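Local structure of gentamicin resistance protein (Enterococcus gallinarum, 6CTZ) at residues I76-R79 against S80-N83; V103-D106 against D107-D110; T139-K142 against N143-L147; P223-D226 against Y227-L231; V249-D252 against T253-R256. The protein probably confers resistance to aminoglycosides such as gentamicin and kanamycin by phosphorylating the drug at its 2''-hydroxyl with a guanine nucleotide as donor. The protein carries 2 engineered substitutions. All blocks are in the same frame, centred on the assembly; numbering follows the deposited sequence.

Contact 1. Residues I76-R79 against S80-N83; sequences IGKR and SDGN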
# COMPACT_ATOMS: atom_id res chain seq x y z
N ILE A 76 -12.46 18.10 -7.28
CA ILE A 76 -12.70 17.74 -5.89
C ILE A 76 -14.20 17.86 -5.66
O ILE A 76 -14.74 18.98 -5.67
CB ILE A 76 -11.89 18.59 -4.91
CG1 ILE A 76 -10.38 18.40 -5.19
CG2 ILE A 76 -12.21 18.19 -3.48
CD1 ILE A 76 -9.47 19.05 -4.18
N GLY A 77 -14.87 16.72 -5.52
CA GLY A 77 -16.30 16.67 -5.37
C GLY A 77 -16.73 16.25 -3.98
O GLY A 77 -15.92 15.96 -3.10
N LYS A 78 -18.04 16.22 -3.80
CA LYS A 78 -18.67 15.90 -2.55
C LYS A 78 -19.91 15.06 -2.76
O LYS A 78 -20.70 15.38 -3.60
CB LYS A 78 -19.10 17.23 -1.93
CG LYS A 78 -19.37 17.24 -0.48
CD LYS A 78 -19.32 18.65 0.02
CE LYS A 78 -20.61 19.36 -0.27
NZ LYS A 78 -20.55 20.17 -1.51
N ARG A 79 -20.09 13.99 -2.01
CA ARG A 79 -21.32 13.22 -2.08
C ARG A 79 -22.34 13.83 -1.13
O ARG A 79 -23.50 13.84 -1.40
CB ARG A 79 -21.13 11.81 -1.59
CG ARG A 79 -20.31 10.99 -2.50
CD ARG A 79 -20.30 9.60 -1.99
NE ARG A 79 -21.40 8.96 -2.58
CZ ARG A 79 -21.33 7.88 -3.30
NH1 ARG A 79 -20.19 7.34 -3.51
NH2 ARG A 79 -22.42 7.41 -3.83
N SER A 80 -21.86 14.33 -0.03
CA SER A 80 -22.63 14.93 1.04
C SER A 80 -21.61 15.37 2.06
O SER A 80 -20.48 15.13 1.87
CB SER A 80 -23.62 13.94 1.62
OG SER A 80 -22.94 12.94 2.27
N ASP A 81 -22.02 16.05 3.11
CA ASP A 81 -21.02 16.57 4.04
C ASP A 81 -20.14 15.44 4.56
O ASP A 81 -20.64 14.39 4.97
CB ASP A 81 -21.71 17.28 5.20
CG ASP A 81 -22.29 18.62 4.80
OD1 ASP A 81 -22.12 19.02 3.62
OD2 ASP A 81 -22.90 19.27 5.67
N GLY A 82 -18.83 15.65 4.50
CA GLY A 82 -17.87 14.70 5.01
C GLY A 82 -17.61 13.51 4.12
O GLY A 82 -17.00 12.53 4.58
N ASN A 83 -18.04 13.55 2.86
CA ASN A 83 -17.92 12.42 1.93
C ASN A 83 -17.36 12.94 0.61
O ASN A 83 -18.11 13.22 -0.33
CB ASN A 83 -19.26 11.72 1.76
CG ASN A 83 -19.67 10.91 2.99
OD1 ASN A 83 -19.22 9.77 3.17
ND2 ASN A 83 -20.52 11.48 3.83
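In Lys78, CG lies opposite the backbone N about the CA-CB bond (chi1 -161°), which lays the root of the side chain beside the carbonyl two residues on: CG of Lys78 is 3.3 Å from O of Ser80. Further out the chain bends at chi3 and chi4, and it runs beside the side chain of Asp81, both pointing the same way. The touch there is made by carbon, CE of Lys78 lying 4.2 Å from OD1 of Asp81. The charged ends stay apart, with NZ of Lys78 5.5 Å from OD1 of Asp81, so any attraction between them is probably modest. The backbone supplies the firm bond: N of Arg79 donates to O of Asn83 over 2.7 Å, practically straight at 179°. The same oxygen receives a CA-H...O contact from Lys78, CA to O 3.5 Å. Beside this bond the CB atoms of Arg79 and Asn83 meet at 3.8 Å. Ser80 to Asn83 form a type II beta turn, closed by the bond from N of Asn83 to O of Ser80; Gly82 takes the positive phi (78°) of its third position. Inside the turn, ND2 of Asn83 reaches back in two weak bonds, to OG of Ser80 at 3.2 Å and to O of Asp81 at 3.1 Å. The result is a surface beta-hairpin loop that joins the edge strand 73-78 to its antiparallel neighbour 83-89 in the five-stranded sheet. Gly77 continues the pairing with Phe85, while O of Lys78 is hydrogen-bonded by NE2 of Gln11 from helix 2-11.

Contact 2. Residues V103-D106 against D107-D110; sequences VLPD and DAKD. Engineered in segment 103-106: Leu104 (natural residue Phe).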
# COMPACT_ATOMS: atom_id res chain seq x y z
N VAL A 103 7.91 -11.98 -14.31
CA VAL A 103 8.32 -12.26 -15.69
C VAL A 103 9.41 -11.33 -16.20
O VAL A 103 9.96 -11.58 -17.28
CB VAL A 103 7.14 -12.33 -16.68
CG2 VAL A 103 6.60 -10.95 -17.00
N LEU A 104 9.78 -10.29 -15.45
CA LEU A 104 10.63 -9.25 -16.02
C LEU A 104 12.09 -9.70 -16.11
O LEU A 104 12.60 -10.40 -15.23
CB LEU A 104 10.56 -7.99 -15.17
CG LEU A 104 9.19 -7.34 -15.17
CD1 LEU A 104 9.34 -6.00 -14.54
CD2 LEU A 104 8.64 -7.22 -16.58
N PRO A 105 12.79 -9.26 -17.16
CA PRO A 105 14.23 -9.57 -17.28
C PRO A 105 15.07 -8.79 -16.28
O PRO A 105 14.61 -7.85 -15.60
CB PRO A 105 14.56 -9.12 -18.70
CG PRO A 105 13.55 -8.07 -19.01
CD PRO A 105 12.29 -8.48 -18.31
N ASP A 106 16.35 -9.14 -16.24
CA ASP A 106 17.25 -8.65 -15.21
C ASP A 106 17.50 -7.15 -15.32
O ASP A 106 17.54 -6.45 -14.30
CB ASP A 106 18.59 -9.39 -15.25
CG ASP A 106 18.47 -10.85 -14.85
OD1 ASP A 106 17.44 -11.22 -14.24
OD2 ASP A 106 19.41 -11.62 -15.13
N ASP A 107 17.71 -6.64 -16.54
CA ASP A 107 17.99 -5.21 -16.68
C ASP A 107 16.80 -4.37 -16.24
O ASP A 107 16.97 -3.36 -15.54
CB ASP A 107 18.50 -4.85 -18.08
CG ASP A 107 17.58 -5.30 -19.22
OD1 ASP A 107 16.55 -5.98 -18.98
OD2 ASP A 107 17.90 -4.98 -20.38
N ALA A 108 15.58 -4.81 -16.59
CA ALA A 108 14.39 -4.07 -16.19
C ALA A 108 14.20 -4.11 -14.68
O ALA A 108 13.88 -3.09 -14.06
CB ALA A 108 13.15 -4.64 -16.90
N LYS A 109 14.39 -5.29 -14.07
CA LYS A 109 14.27 -5.37 -12.62
C LYS A 109 15.30 -4.50 -11.93
O LYS A 109 14.99 -3.86 -10.92
CB LYS A 109 14.36 -6.82 -12.14
CG LYS A 109 13.12 -7.63 -12.49
CD LYS A 109 13.09 -8.97 -11.80
CE LYS A 109 14.29 -9.82 -12.18
NZ LYS A 109 14.18 -11.20 -11.62
N ASP A 110 16.52 -4.46 -12.46
CA ASP A 110 17.56 -3.62 -11.87
C ASP A 110 17.15 -2.15 -11.90
O ASP A 110 17.25 -1.44 -10.89
CB ASP A 110 18.88 -3.86 -12.61
CG ASP A 110 20.02 -3.01 -12.12
OD1 ASP A 110 20.21 -2.93 -10.90
OD2 ASP A 110 20.77 -2.47 -12.96
O HOH W 1 11.78 -11.95 -13.11
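Pro105 and Lys109 meet at the start of helix 106-125, where Pro105 occupies the N-cap position and the chain passes from loop into helix. The backbone bonds come first: N of Lys109 donates to O of Pro105 over 3.0 Å, and N of Asp110 to O of Asp106 in the next rung of the same ladder. A proline N-cap has no polar side chain to offer the first helical N-H groups. One of them has a side-chain acceptor nearby in Asp107, whose CG sits between its own backbone N and carbonyl carbon (chi1 55°); this turns OD1 of Asp107 back to N of Ala108 at 2.8 Å, a weak, bent bond. Apolar contacts hold the flank. CG of the Pro105 ring lies 4.0 Å from CB of Ala108, and CB of Leu104, an engineered residue, touches CG of Lys109 at 3.7 Å. Leu104 itself leans on Leu96 and Leu202 from neighbouring loops. Charge plays a looser part: OD1 of Asp106 is 4.2 Å from NZ of Lys109, beyond a salt bridge, and the two side chains pass each other at a slant. Acidic groups at this helix start would probably be favoured by the partial positive charge of the helix end. The carboxylate of Asp110 turns away from the loop, its OD1 hydrogen-bonded to OH of Tyr245 on helix 236-246. Lys109, bent at chi3, curls back over the loop, and a water bridges its amine to the chain before the cap, 2.9 Å from NZ of Lys109 and 2.8 Å from O of Leu104.

Contact 3. Residues T139-K142 against N143-L147; sequences TNLK and NKILL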
# COMPACT_ATOMS: atom_id res chain seq x y z
N THR A 139 1.78 6.78 13.28
CA THR A 139 1.42 5.42 13.65
C THR A 139 2.62 4.80 14.34
O THR A 139 3.59 4.43 13.68
CB THR A 139 1.07 4.59 12.41
OG1 THR A 139 -0.01 5.21 11.70
CG2 THR A 139 0.69 3.16 12.82
N ASN A 140 2.53 4.66 15.65
CA ASN A 140 3.52 3.88 16.39
C ASN A 140 3.35 2.41 16.03
O ASN A 140 2.38 1.77 16.45
CB ASN A 140 3.33 4.09 17.89
CG ASN A 140 4.40 3.40 18.72
OD1 ASN A 140 4.74 2.24 18.49
ND2 ASN A 140 4.93 4.12 19.70
N LEU A 141 4.29 1.86 15.25
CA LEU A 141 4.11 0.52 14.70
C LEU A 141 4.16 -0.55 15.78
O LEU A 141 3.45 -1.56 15.69
CB LEU A 141 5.14 0.27 13.60
CG LEU A 141 4.94 -1.00 12.78
CD1 LEU A 141 3.50 -1.11 12.31
CD2 LEU A 141 5.90 -1.02 11.61
N LYS A 142 4.98 -0.36 16.82
CA LYS A 142 5.03 -1.33 17.90
C LYS A 142 3.67 -1.47 18.57
O LYS A 142 3.20 -2.58 18.83
CB LYS A 142 6.08 -0.91 18.92
CG LYS A 142 6.28 -1.91 20.04
CD LYS A 142 7.25 -1.40 21.09
CE LYS A 142 7.48 -2.43 22.18
NZ LYS A 142 8.50 -1.98 23.18
N ASN A 143 3.00 -0.34 18.83
CA ASN A 143 1.69 -0.39 19.47
C ASN A 143 0.63 -0.98 18.54
O ASN A 143 -0.28 -1.67 19.00
CB ASN A 143 1.30 1.02 19.93
CG ASN A 143 -0.10 1.06 20.51
OD1 ASN A 143 -0.33 0.58 21.62
ND2 ASN A 143 -1.03 1.64 19.77
N LYS A 144 0.73 -0.71 17.24
CA LYS A 144 -0.22 -1.29 16.29
C LYS A 144 -0.12 -2.81 16.28
O LYS A 144 -1.13 -3.52 16.23
CB LYS A 144 0.03 -0.72 14.90
CG LYS A 144 -0.94 -1.19 13.83
CD LYS A 144 -0.70 -0.46 12.52
CE LYS A 144 -1.75 -0.82 11.47
NZ LYS A 144 -1.59 -0.01 10.22
N ILE A 145 1.11 -3.34 16.33
CA ILE A 145 1.29 -4.79 16.32
C ILE A 145 0.86 -5.40 17.65
O ILE A 145 0.33 -6.52 17.69
CB ILE A 145 2.74 -5.11 15.93
CG1 ILE A 145 2.95 -4.74 14.45
CG2 ILE A 145 3.08 -6.59 16.20
CD1 ILE A 145 4.41 -4.62 14.03
N LEU A 146 1.03 -4.67 18.76
CA LEU A 146 0.51 -5.13 20.04
C LEU A 146 -1.01 -5.30 19.98
O LEU A 146 -1.55 -6.33 20.39
CB LEU A 146 0.91 -4.15 21.14
CG LEU A 146 0.37 -4.46 22.54
CD1 LEU A 146 0.89 -5.79 23.03
CD2 LEU A 146 0.73 -3.34 23.50
N LEU A 147 -1.71 -4.28 19.46
CA LEU A 147 -3.16 -4.38 19.31
C LEU A 147 -3.54 -5.54 18.39
O LEU A 147 -4.53 -6.24 18.65
CB LEU A 147 -3.72 -3.07 18.78
CG LEU A 147 -3.59 -1.88 19.73
CD1 LEU A 147 -4.04 -0.60 19.04
CD2 LEU A 147 -4.39 -2.13 20.99
O HOH W 2 -0.36 2.59 16.92
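OD1 of Asn140 accepts from N of Asn143 over 3.1 Å, with the donor 47° above the plane of the side-chain amide. The trans first torsion of Asn140 (chi1 -175°) carries its CG away from the backbone N and brings OD1 over N-H of Asn143. The main-chain O of Asn140 is used as well: it takes N of Lys144 at 3.1 Å and a proton from a water, which in turn accepts from ND2 of Asn143 at 3.1 Å. The capping bond thus pairs side chain with backbone and the water backbone with side chain; the two amide planes stand 80° apart. On the inner side, CG of Leu141 packs against CD1 of Ile145 at 3.9 Å, one turn apart, and CG1 of Ile145 rests on O of Leu141 at 3.4 Å. CG2 of Thr139 touches CD of Lys144 at 3.9 Å, the two side chains crossing at an angle. This is the N-cap of helix 141-155, where a side chain stands in for the missing preceding turn. Leu146 N continues the ladder by donating to O of Lys142. Behind this first shell, OH of Tyr184 is hydrogen-bonded to N of Leu141, and O of Thr139 to OG of Ser221, tying the helix start to the chain ahead of Pro223. Both Leu141 and Ile145 pack on Tyr175 of helix 162-176 and Phe261 of helix 251-276; Ile145 also touches Phe172 and Phe264. On the outer side Lys144 extends toward the antibiotic, its side chain about 6 Å from bound kanamycin and equally far from the side chain of Asp217.

Contact 4. Residues P223-D226 against Y227-L231; sequences PDYD and YVYLL. With KAN (kanamycin a), chain E.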
# COMPACT_ATOMS: atom_id res chain seq x y z
N PRO A 223 10.03 3.32 8.35
CA PRO A 223 10.30 3.22 6.90
C PRO A 223 10.48 1.80 6.42
O PRO A 223 10.22 1.51 5.24
CB PRO A 223 11.56 4.08 6.72
CG PRO A 223 12.21 4.08 8.09
CD PRO A 223 11.06 4.10 9.05
N ASP A 224 10.91 0.88 7.28
CA ASP A 224 11.05 -0.51 6.85
C ASP A 224 9.72 -1.14 6.48
O ASP A 224 9.70 -2.17 5.79
CB ASP A 224 11.74 -1.33 7.94
CG ASP A 224 13.18 -0.90 8.17
OD1 ASP A 224 13.79 -0.32 7.24
OD2 ASP A 224 13.71 -1.16 9.27
N TYR A 225 8.60 -0.57 6.94
CA TYR A 225 7.31 -1.13 6.55
C TYR A 225 7.08 -1.05 5.04
O TYR A 225 6.36 -1.89 4.48
CB TYR A 225 6.14 -0.47 7.30
CG TYR A 225 4.88 -1.25 7.07
CD1 TYR A 225 4.63 -2.41 7.80
CD2 TYR A 225 3.97 -0.88 6.07
CE1 TYR A 225 3.50 -3.17 7.57
CE2 TYR A 225 2.83 -1.64 5.83
CZ TYR A 225 2.60 -2.78 6.59
OH TYR A 225 1.49 -3.55 6.36
N ASP A 226 7.69 -0.07 4.36
CA ASP A 226 7.47 0.03 2.92
C ASP A 226 8.15 -1.08 2.14
O ASP A 226 8.03 -1.11 0.91
CB ASP A 226 7.85 1.41 2.39
CG ASP A 226 6.68 2.40 2.38
OD1 ASP A 226 5.51 1.99 2.63
OD2 ASP A 226 6.93 3.58 2.09
N TYR A 227 8.86 -2.00 2.80
CA TYR A 227 9.34 -3.19 2.13
C TYR A 227 8.36 -4.35 2.15
O TYR A 227 8.61 -5.35 1.47
CB TYR A 227 10.65 -3.66 2.76
CG TYR A 227 11.84 -2.76 2.54
CD1 TYR A 227 12.41 -2.60 1.28
CD2 TYR A 227 12.44 -2.10 3.62
CE1 TYR A 227 13.51 -1.80 1.08
CE2 TYR A 227 13.56 -1.29 3.43
CZ TYR A 227 14.08 -1.15 2.16
OH TYR A 227 15.19 -0.37 1.93
N VAL A 228 7.25 -4.27 2.91
CA VAL A 228 6.45 -5.46 3.20
C VAL A 228 5.91 -6.12 1.93
O VAL A 228 5.99 -7.34 1.78
CB VAL A 228 5.35 -5.19 4.25
CG1 VAL A 228 4.31 -4.21 3.75
CG2 VAL A 228 4.68 -6.50 4.66
N TYR A 229 5.35 -5.32 1.01
CA TYR A 229 4.79 -5.90 -0.21
C TYR A 229 5.82 -6.09 -1.31
O TYR A 229 5.60 -6.91 -2.21
CB TYR A 229 3.55 -5.12 -0.69
CG TYR A 229 2.50 -5.06 0.39
CD1 TYR A 229 1.89 -6.22 0.85
CD2 TYR A 229 2.13 -3.85 0.97
CE1 TYR A 229 0.96 -6.18 1.87
CE2 TYR A 229 1.20 -3.80 1.99
CZ TYR A 229 0.62 -4.97 2.44
OH TYR A 229 -0.31 -4.93 3.45
N LEU A 230 6.95 -5.38 -1.24
CA LEU A 230 8.07 -5.79 -2.08
C LEU A 230 8.47 -7.23 -1.76
O LEU A 230 8.67 -8.04 -2.67
CB LEU A 230 9.25 -4.83 -1.89
CG LEU A 230 9.00 -3.38 -2.33
CD1 LEU A 230 10.29 -2.57 -2.26
CD2 LEU A 230 8.36 -3.29 -3.71
N LEU A 231 8.56 -7.56 -0.48
CA LEU A 231 8.93 -8.92 -0.11
C LEU A 231 7.83 -9.91 -0.47
O LEU A 231 8.08 -10.94 -1.09
CB LEU A 231 9.28 -8.98 1.38
CG LEU A 231 9.79 -10.34 1.88
CD1 LEU A 231 10.99 -10.82 1.06
CD2 LEU A 231 10.16 -10.29 3.36
C1 KAN E . -3.18 -10.10 0.38
C2 KAN E . -2.57 -11.31 1.09
C3 KAN E . -1.81 -12.15 0.09
C4 KAN E . -2.79 -12.58 -0.99
C5 KAN E . -3.42 -11.36 -1.67
C6 KAN E . -4.47 -11.77 -2.69
C7 KAN E . -1.61 -5.14 -0.66
C8 KAN E . -2.95 -5.56 -0.05
C9 KAN E . -2.86 -6.99 0.48
C10 KAN E . -2.42 -7.98 -0.60
C11 KAN E . -1.11 -7.51 -1.24
C12 KAN E . -1.23 -6.09 -1.79
C13 KAN E . -4.57 -4.48 1.40
C14 KAN E . -4.86 -3.03 1.79
C15 KAN E . -3.95 -2.65 2.95
C16 KAN E . -4.14 -3.62 4.10
C17 KAN E . -3.94 -5.04 3.61
C18 KAN E . -4.26 -6.02 4.73
N1 KAN E . -5.06 -10.57 -3.25
N2 KAN E . -0.70 -8.40 -2.32
N3 KAN E . -1.70 -3.77 -1.14
N4 KAN E . -4.18 -1.29 3.42
O5 KAN E . -4.01 -10.45 -0.73
O6 KAN E . -1.69 -10.85 2.12
O7 KAN E . -1.25 -13.31 0.72
O8 KAN E . -2.09 -13.36 -1.97
O9 KAN E . -2.10 -9.25 -0.04
O10 KAN E . -4.16 -7.40 0.95
O11 KAN E . -3.21 -4.61 1.00
O12 KAN E . -4.81 -5.31 2.53
O13 KAN E . -4.67 -2.21 0.63
O14 KAN E . -3.21 -3.39 5.17
O15 KAN E . -4.06 -7.36 4.26
O HOH W 3 -0.75 -3.33 5.35
O HOH W 4 6.02 -2.71 0.13
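Asp224 meets Tyr227 twice: its O accepts from N of Tyr227 at 3.1 Å, and its OD1 lies 3.9 Å from CE2, in the plane of the Tyr227 ring. Asp224 OD2 forms a salt bridge with Lys257. Tyr225 O accepts from N of Val228, another three-residue step of the 3-10 segment. The trans first torsion of Tyr225 (chi1 -169°) carries the ring over CG1 of Val228, a CH-pi contact with CG1 3.8 Å from the Tyr225 ring centroid. The same methyl sits over one face of the Tyr229 ring, offset toward its rim; the other face takes C7 of kanamycin over its centre, 3.7 Å above the plane. A water joins Tyr225 OH, Tyr229 OH and kanamycin O14; Tyr229 OH also bonds to Asp265. Asp226 O is bridged by a second water to N of Leu230. The Asp226 carboxylate receives the backbone N-H groups of His190 and Gly191, consistent with the aspartate that holds the catalytic loop in related protein kinases, and probably positions the loop holding Asp192, a kanamycin partner. Helix 106-125 covers Pro223, Asp226 and Tyr227, while Val228, Leu230 and Leu231 lie against helices 251-276 and 236-246, and strand 187-189 against Tyr225 and Asp226.

Contact 5. Residues V249-D252 against T253-R256; sequences VDLD and TLIR. Engineered in segment 253-256: Leu254 (natural residue His).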
# COMPACT_ATOMS: atom_id res chain seq x y z
N VAL A 249 21.94 -1.64 5.75
CA VAL A 249 22.99 -2.49 6.30
C VAL A 249 22.37 -3.74 6.90
O VAL A 249 21.22 -3.74 7.33
CB VAL A 249 23.86 -1.76 7.35
CG1 VAL A 249 24.51 -0.54 6.75
CG2 VAL A 249 23.01 -1.40 8.56
N ASP A 250 23.17 -4.81 6.94
CA ASP A 250 22.78 -6.09 7.55
C ASP A 250 21.43 -6.56 7.02
O ASP A 250 20.42 -6.60 7.73
CB ASP A 250 22.81 -6.02 9.08
CG ASP A 250 22.57 -7.38 9.72
OD1 ASP A 250 22.56 -8.40 9.00
OD2 ASP A 250 22.38 -7.42 10.95
N LEU A 251 21.44 -6.91 5.74
CA LEU A 251 20.19 -7.26 5.07
C LEU A 251 19.57 -8.54 5.62
O LEU A 251 18.35 -8.69 5.54
CB LEU A 251 20.37 -7.38 3.55
CG LEU A 251 20.81 -6.14 2.79
CD1 LEU A 251 20.47 -6.25 1.31
CD2 LEU A 251 20.25 -4.88 3.39
N ASP A 252 20.36 -9.46 6.17
CA ASP A 252 19.75 -10.65 6.76
C ASP A 252 18.83 -10.28 7.92
O ASP A 252 17.72 -10.81 8.04
CB ASP A 252 20.81 -11.64 7.22
CG ASP A 252 21.56 -12.29 6.07
OD1 ASP A 252 21.00 -12.41 4.96
OD2 ASP A 252 22.71 -12.72 6.29
N THR A 253 19.28 -9.36 8.78
CA THR A 253 18.42 -8.92 9.88
C THR A 253 17.23 -8.12 9.36
O THR A 253 16.10 -8.32 9.82
CB THR A 253 19.24 -8.10 10.87
OG1 THR A 253 20.30 -8.90 11.39
CG2 THR A 253 18.37 -7.61 12.02
N LEU A 254 17.46 -7.23 8.39
CA LEU A 254 16.37 -6.42 7.86
C LEU A 254 15.33 -7.29 7.16
O LEU A 254 14.12 -7.06 7.30
CB LEU A 254 16.92 -5.34 6.93
CG LEU A 254 15.88 -4.40 6.30
CD1 LEU A 254 15.00 -3.71 7.34
CD2 LEU A 254 16.59 -3.39 5.44
N ILE A 255 15.77 -8.30 6.40
CA ILE A 255 14.82 -9.20 5.76
C ILE A 255 14.00 -9.96 6.80
O ILE A 255 12.79 -10.16 6.64
CB ILE A 255 15.53 -10.15 4.77
CG1 ILE A 255 15.93 -9.39 3.50
CG2 ILE A 255 14.68 -11.38 4.46
CD1 ILE A 255 14.75 -9.03 2.58
N ARG A 256 14.65 -10.40 7.88
CA ARG A 256 13.91 -11.04 8.96
C ARG A 256 12.84 -10.10 9.52
O ARG A 256 11.68 -10.49 9.69
CB ARG A 256 14.85 -11.51 10.07
CG ARG A 256 14.10 -12.04 11.29
CD ARG A 256 13.22 -13.25 10.96
NE ARG A 256 13.97 -14.34 10.36
CZ ARG A 256 14.61 -15.29 11.04
NH1 ARG A 256 14.59 -15.29 12.37
NH2 ARG A 256 15.26 -16.24 10.38
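Asp250 and Thr253 face each other at the first turn of helix 251-276, where Asp250 is the N-cap. Both carboxylate oxygens of Asp250 are engaged. OD2 accepts the hydroxyl proton of Thr253 in a short bond, OG1 to OD2 2.6 Å, met from 44° above the carboxylate plane. OD1 accepts the backbone N of Thr253 over 3.4 Å, straight enough but long, so this capping bond is weak. Two torsions set the pair up: CG of Asp250 is trans to its backbone N (chi1 -173°), leaning over the helix start, while OG1 of Thr253 turns away from its own carbonyl carbon toward the backbone N (chi1 -60°), and so comes next to the carboxylate. The main-chain acceptors follow in order. O of Asp250 takes N of Leu254 at 3.1 Å, O of Leu251 takes N of Ile255 at 2.7 Å, and O of Asp252 takes N of Arg256 at 3.1 Å. O of Leu251 also lies against a side chain, with CG1 of Ile255 at 3.2 Å. OD1 of Asp252 looks elsewhere, in a salt bridge with NH2 of Arg240 on helix 236-246. The apolar flank is thin across this turn: CD2 of Leu251 and CD2 of the engineered Leu254 are 4.5 Å apart, and Met243 of helix 236-246 touches both residues. With the Thr253 hydroxyl donating to OD2 and its N-H, weakly, to OD1, both oxygens of Asp250 act as acceptors, which, with the helix end beneath, would probably favour the charged form of the cap.

Overall arrangement
Contact 4 is the hub: it holds Tyr229 against kanamycin and touches two others. CD2 of Leu141 in contact 3 packs on CD1 of Tyr225 at 4.3 Å. CD1 of the engineered Leu254 in contact 5 reaches OD2 of Asp224 at 3.4 Å, and Leu254 also touches Tyr227. Contact 3 borders the kanamycin site as well, through Lys144; its centre is about 16 Å from that of contact 4. Contact 1 belongs to the nucleotide lobe: the Arg79 side chain is about 13 Å from GDP, and the centres of contacts 1 and 4 are about 33 Å apart. Contact 2 lies away from the sites, centred about 42 Å from contact 1. Contacts 2, 3 and 5 are all helix starts.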